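Local coordinates for protein dihydrofolate reductase (Schistosoma mansoni, PDB 3VCO) that catalyses the NADPH-dependent reduction of 7,8-dihydrofolate to tetrahydrofolate, which feeds thymidylate, purine and glycine synthesis, at residues V25-S30 with R135-A140; V67-V72 with F129-Y134. All blocks are in the same frame, centred on the assembly; numbering follows the deposited sequence.

Overall arrangement
From the N terminus, the chain first lays down strand 23-29 and then, after helix 46-57, strand 64-70, where it turns into helix 71-76. Only after strand 88-92 and helix 109-116 does it return along strand 125-130, and contact 2 (67-72 with 129-134) closes the inner loop by pairing two parallel strands. A few residues on, helix 134-142 comes back over strand 23-29, and contact 1 (25-30 with 135-140) closes the outer loop around it. Strand 125-130 runs between strands 23-29 and 64-70, so both contacts reach one sheet, contact 1 through its helix. Tyr137 OH lies 3.1 Å from Ile131 O, probably a hydrogen bond joining them; both include residues that probably bind NADP(+).

Contact 1. Residues V25-S30 with R135-A140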
loop_
_atom_site.group_PDB
_atom_site.type_symbol
_atom_site.label_atom_id
_atom_site.label_comp_id
_atom_site.label_asym_id
_atom_site.label_seq_id
_atom_site.Cartn_x
_atom_site.Cartn_y
_atom_site.Cartn_z
ATOM N N VAL A 25 -1.561 0.627 5.384
ATOM C CA VAL A 25 -1.990 -0.265 4.353
ATOM C C VAL A 25 -2.547 0.610 3.238
ATOM O O VAL A 25 -3.367 1.492 3.497
ATOM C CB VAL A 25 -3.073 -1.173 4.902
ATOM C CG1 VAL A 25 -3.730 -1.908 3.785
ATOM C CG2 VAL A 25 -2.445 -2.142 5.891
ATOM N N VAL A 26 -2.104 0.371 2.004
ATOM C CA VAL A 26 -2.672 1.113 0.866
ATOM C C VAL A 26 -3.339 0.088 -0.072
ATOM O O VAL A 26 -2.697 -0.861 -0.489
ATOM C CB VAL A 26 -1.572 1.859 0.078
ATOM C CG1 VAL A 26 -2.189 2.739 -1.061
ATOM C CG2 VAL A 26 -0.769 2.719 1.044
ATOM N N VAL A 27 -4.601 0.315 -0.401
ATOM C CA VAL A 27 -5.354 -0.661 -1.175
ATOM C C VAL A 27 -6.503 0.036 -1.910
ATOM O O VAL A 27 -7.018 1.080 -1.440
ATOM C CB VAL A 27 -5.926 -1.720 -0.197
ATOM C CG1 VAL A 27 -6.865 -1.053 0.811
ATOM C CG2 VAL A 27 -6.606 -2.882 -0.930
ATOM N N ALA A 28 -6.900 -0.533 -3.054
ATOM C CA ALA A 28 -8.087 -0.105 -3.791
ATOM C C ALA A 28 -9.106 -1.210 -3.633
ATOM O O ALA A 28 -8.783 -2.388 -3.793
ATOM C CB ALA A 28 -7.775 0.124 -5.294
ATOM N N VAL A 29 -10.343 -0.863 -3.287
ATOM C CA VAL A 29 -11.353 -1.896 -3.075
ATOM C C VAL A 29 -12.669 -1.576 -3.797
ATOM O O VAL A 29 -13.039 -0.413 -3.925
ATOM C CB VAL A 29 -11.622 -2.164 -1.581
ATOM C CG1 VAL A 29 -10.342 -2.571 -0.890
ATOM C CG2 VAL A 29 -12.281 -0.931 -0.875
ATOM N N SER A 30 -13.327 -2.602 -4.316
ATOM C CA SER A 30 -14.666 -2.451 -4.861
ATOM C C SER A 30 -15.758 -2.391 -3.760
ATOM O O SER A 30 -15.476 -2.466 -2.555
ATOM C CB SER A 30 -14.969 -3.633 -5.794
ATOM O OG SER A 30 -14.918 -4.846 -5.068
ATOM N N ARG A 135 -1.877 -11.692 1.046
ATOM C CA ARG A 135 -1.173 -12.246 2.213
ATOM C C ARG A 135 -0.520 -11.217 3.143
ATOM O O ARG A 135 -0.505 -11.398 4.366
ATOM C CB ARG A 135 -0.141 -13.273 1.796
ATOM C CG ARG A 135 -0.715 -14.695 1.804
ATOM C CD ARG A 135 0.190 -15.661 1.044
ATOM N NE ARG A 135 0.473 -15.153 -0.292
ATOM C CZ ARG A 135 1.605 -15.368 -0.950
ATOM N NH1 ARG A 135 2.568 -16.101 -0.399
ATOM N NH2 ARG A 135 1.767 -14.860 -2.163
ATOM N N LEU A 136 0.011 -10.145 2.569
ATOM C CA LEU A 136 0.622 -9.075 3.381
ATOM C C LEU A 136 -0.424 -8.233 4.068
ATOM O O LEU A 136 -0.268 -7.843 5.229
ATOM C CB LEU A 136 1.506 -8.184 2.517
ATOM C CG LEU A 136 2.839 -8.765 2.011
ATOM C CD1 LEU A 136 3.732 -7.676 1.499
ATOM C CD2 LEU A 136 3.572 -9.559 3.092
ATOM N N TYR A 137 -1.488 -7.901 3.335
ATOM C CA TYR A 137 -2.597 -7.190 3.953
ATOM C C TYR A 137 -3.087 -8.036 5.096
ATOM O O TYR A 137 -3.424 -7.537 6.147
ATOM C CB TYR A 137 -3.758 -7.062 2.980
ATOM C CG TYR A 137 -3.538 -6.099 1.837
ATOM C CD1 TYR A 137 -2.854 -4.914 2.027
ATOM C CD2 TYR A 137 -4.082 -6.362 0.562
ATOM C CE1 TYR A 137 -2.697 -4.012 0.978
ATOM C CE2 TYR A 137 -3.911 -5.465 -0.500
ATOM C CZ TYR A 137 -3.203 -4.301 -0.276
ATOM O OH TYR A 137 -3.044 -3.393 -1.311
ATOM N N LYS A 138 -3.201 -9.331 4.866
ATOM C CA LYS A 138 -3.811 -10.163 5.902
ATOM C C LYS A 138 -2.926 -10.145 7.153
ATOM O O LYS A 138 -3.398 -9.897 8.258
ATOM C CB LYS A 138 -4.022 -11.583 5.417
ATOM C CG LYS A 138 -4.696 -12.479 6.465
ATOM C CD LYS A 138 -5.041 -13.875 5.911
ATOM C CE LYS A 138 -5.833 -14.727 6.920
ATOM N NZ LYS A 138 -4.974 -15.218 8.045
ATOM N N GLU A 139 -1.631 -10.376 6.968
ATOM C CA GLU A 139 -0.714 -10.344 8.117
ATOM C C GLU A 139 -0.703 -9.018 8.819
ATOM O O GLU A 139 -0.700 -8.965 10.053
ATOM C CB GLU A 139 0.702 -10.729 7.708
ATOM C CG GLU A 139 0.827 -12.249 7.571
ATOM C CD GLU A 139 2.065 -12.646 6.834
ATOM O OE1 GLU A 139 2.972 -11.792 6.724
ATOM O OE2 GLU A 139 2.127 -13.808 6.364
ATOM N N ALA A 140 -0.699 -7.938 8.040
ATOM C CA ALA A 140 -0.764 -6.599 8.615
ATOM C C ALA A 140 -2.009 -6.343 9.434
ATOM O O ALA A 140 -1.958 -5.672 10.466
ATOM C CB ALA A 140 -0.636 -5.531 7.486
#
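The Tyr137 ring reaches from helix 134-142 to strand 23-29 with the carbonyl oxygen of Val26 at its edge, near the ring plane. Val25 CG1 and Val27 CG2 approach the ring obliquely: Val25 CG1 is 3.6 Å from Tyr137 CD1, and Val27 CG2 is 3.7 Å from Tyr137 CZ. Elsewhere the ring meets Phe165. The phenol donates a hydrogen bond to the strand, Tyr137 OH to Val26 O at 2.7 Å. The hydroxyl comes at that carbonyl from 140°, slightly out of its plane, and also lies close to Ile131 O. Val25 has CG1 anti to its backbone N (chi1 168°), which directs that methyl to the ring while CG2 turns to Ala140 CB, 4.2 Å away. Helix and strand axes pass 9.9 Å apart, a gap bridged chiefly by the tyrosine. Val25 and Val27 also bond through their backbones to strand 148-156, and Val26 to Ile130, so the helix packs on a strand held from both edges. By similarity to other reductases, Ala28 and residues 135-139 probably line the NADP(+) site. Buried among valine methyls, the hydroxyl finds its partners in main-chain carbonyls and ties the helix to the strand's backbone.

Contact 2. Residues V67-V72 with F129-Y134; sequences VVMGRV and FIIGGY. With SO4 (sulfate ion), chain C.
Val67 and Val68 pair in parallel with Phe129 and Ile130, and main-chain bonds alternate across the seam. Val68 N gives to Phe129 O at 2.7 Å, and Val68 O takes the amide of Ile131 at 2.9 Å. Farther on, Gly70 N donates to Gly132 O at 3.0 Å. On the far edge of strand 64-70, Val67 and Met69 bond to strand 88-92, while the bond of Phe129 to Ala66 continues the shared seam.

Side chains fill in beside the ladder. Ile130 CD1 lies 3.6 Å from Val68 CB, the two side chains pointing the same way. Ile131 CG1 sits between its backbone N and carbonyl carbon (chi1 67°), which brings it alongside Met69 CB, a tight 3.5 Å.

Beyond the last bond, Gly70 and Gly133 each stand at the N-cap of a helix. A sulfate, probably from the crystallisation liquor, rests here: its O3 accepts from Val72 N at 2.9 Å, and Thr73 N also bonds to the ion. Anion binding at this helix start is consistent with the NADP(+) site that, by similarity to other reductases, these residues probably help form.

Helix 46-57 packs against Val67, Phe129 and Ile131, helix 109-116 covers Val68 and Ile130, strand 88-92 continues the sheet beyond strand 64-70, and strand 23-29 continues it beyond strand 125-130.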
loop_
_atom_site.group_PDB
_atom_site.type_symbol
_atom_site.label_atom_id
_atom_site.label_comp_id
_atom_site.label_asym_id
_atom_site.label_seq_id
_atom_site.Cartn_x
_atom_site.Cartn_y
_atom_site.Cartn_z
ATOM N N VAL A 67 7.935 1.110 1.018
ATOM C CA VAL A 67 6.755 0.447 0.465
ATOM C C VAL A 67 7.093 -1.039 0.394
ATOM O O VAL A 67 8.110 -1.423 -0.180
ATOM C CB VAL A 67 6.364 0.939 -0.925
ATOM C CG1 VAL A 67 5.788 2.387 -0.823
ATOM C CG2 VAL A 67 7.595 0.918 -1.883
ATOM N N VAL A 68 6.260 -1.835 1.060
ATOM C CA VAL A 68 6.490 -3.244 1.202
ATOM C C VAL A 68 5.381 -3.944 0.427
ATOM O O VAL A 68 4.219 -3.541 0.521
ATOM C CB VAL A 68 6.488 -3.656 2.698
ATOM C CG1 VAL A 68 6.840 -5.147 2.829
ATOM C CG2 VAL A 68 7.484 -2.763 3.540
ATOM N N MET A 69 5.738 -4.963 -0.358
ATOM C CA MET A 69 4.761 -5.596 -1.234
ATOM C C MET A 69 5.197 -7.032 -1.540
ATOM O O MET A 69 6.375 -7.340 -1.419
ATOM C CB MET A 69 4.676 -4.809 -2.549
ATOM C CG MET A 69 5.938 -4.983 -3.399
ATOM S SD MET A 69 6.098 -3.793 -4.729
ATOM C CE MET A 69 7.184 -2.687 -3.838
ATOM N N GLY A 70 4.239 -7.885 -1.959
ATOM C CA GLY A 70 4.546 -9.226 -2.470
ATOM C C GLY A 70 5.100 -9.152 -3.883
ATOM O O GLY A 70 5.065 -8.090 -4.532
ATOM N N ARG A 71 5.577 -10.288 -4.388
ATOM C CA ARG A 71 6.122 -10.382 -5.746
ATOM C C ARG A 71 5.128 -10.095 -6.854
ATOM O O ARG A 71 5.463 -9.425 -7.856
ATOM C CB ARG A 71 6.763 -11.760 -5.977
ATOM C CG ARG A 71 7.281 -11.941 -7.416
ATOM C CD ARG A 71 8.237 -13.130 -7.620
ATOM N NE ARG A 71 8.809 -13.053 -8.979
ATOM C CZ ARG A 71 9.711 -13.887 -9.481
ATOM N NH1 ARG A 71 10.148 -14.903 -8.760
ATOM N NH2 ARG A 71 10.161 -13.717 -10.721
ATOM N N VAL A 72 3.906 -10.580 -6.697
ATOM C CA VAL A 72 2.945 -10.382 -7.775
ATOM C C VAL A 72 2.577 -8.909 -7.843
ATOM O O VAL A 72 2.403 -8.367 -8.932
ATOM C CB VAL A 72 1.673 -11.267 -7.669
ATOM C CG1 VAL A 72 0.698 -10.919 -8.797
ATOM C CG2 VAL A 72 2.043 -12.759 -7.722
ATOM N N PHE A 129 4.580 1.554 4.375
ATOM C CA PHE A 129 3.310 1.277 3.685
ATOM C C PHE A 129 3.363 -0.155 3.159
ATOM O O PHE A 129 4.356 -0.531 2.543
ATOM C CB PHE A 129 3.087 2.284 2.546
ATOM C CG PHE A 129 2.972 3.726 3.044
ATOM C CD1 PHE A 129 1.735 4.304 3.255
ATOM C CD2 PHE A 129 4.114 4.446 3.404
ATOM C CE1 PHE A 129 1.625 5.572 3.763
ATOM C CE2 PHE A 129 4.025 5.733 3.917
ATOM C CZ PHE A 129 2.781 6.307 4.127
ATOM N N ILE A 130 2.296 -0.922 3.398
ATOM C CA ILE A 130 2.106 -2.223 2.797
ATOM C C ILE A 130 1.148 -2.032 1.605
ATOM O O ILE A 130 -0.015 -1.647 1.791
ATOM C CB ILE A 130 1.437 -3.178 3.797
ATOM C CG1 ILE A 130 2.267 -3.299 5.082
ATOM C CG2 ILE A 130 1.165 -4.554 3.162
ATOM C CD1 ILE A 130 3.627 -3.866 4.870
ATOM N N ILE A 131 1.627 -2.307 0.392
ATOM C CA ILE A 131 0.869 -1.925 -0.794
ATOM C C ILE A 131 0.255 -3.116 -1.483
ATOM O O ILE A 131 -0.278 -3.035 -2.587
ATOM C CB ILE A 131 1.694 -1.071 -1.751
ATOM C CG1 ILE A 131 2.824 -1.885 -2.361
ATOM C CG2 ILE A 131 2.235 0.190 -0.967
ATOM C CD1 ILE A 131 3.479 -1.198 -3.503
ATOM N N GLY A 132 0.342 -4.242 -0.824
ATOM C CA GLY A 132 -0.372 -5.347 -1.375
ATOM C C GLY A 132 0.408 -6.581 -1.477
ATOM O O GLY A 132 1.621 -6.612 -1.231
ATOM N N GLY A 133 -0.336 -7.544 -2.008
ATOM C CA GLY A 133 -0.379 -8.870 -1.500
ATOM C C GLY A 133 -1.595 -8.971 -0.603
ATOM O O GLY A 133 -1.660 -8.346 0.442
ATOM N N TYR A 134 -2.576 -9.761 -1.008
ATOM C CA TYR A 134 -3.557 -10.243 -0.045
ATOM C C TYR A 134 -2.863 -10.815 1.210
ATOM O O TYR A 134 -3.240 -10.487 2.301
ATOM C CB TYR A 134 -4.478 -11.335 -0.651
ATOM C CG TYR A 134 -5.308 -11.996 0.435
ATOM C CD1 TYR A 134 -4.900 -13.200 1.026
ATOM C CD2 TYR A 134 -6.475 -11.394 0.908
ATOM C CE1 TYR A 134 -5.648 -13.806 2.036
ATOM C CE2 TYR A 134 -7.227 -11.988 1.922
ATOM C CZ TYR A 134 -6.807 -13.201 2.483
ATOM O OH TYR A 134 -7.535 -13.805 3.495
HETATM S S SO4 C . 1.644 -10.707 -3.857
HETATM O O1 SO4 C . 1.497 -10.878 -2.401
HETATM O O2 SO4 C . 1.931 -9.330 -4.246
HETATM O O3 SO4 C . 2.738 -11.593 -4.264
HETATM O O4 SO4 C . 0.394 -11.087 -4.537
#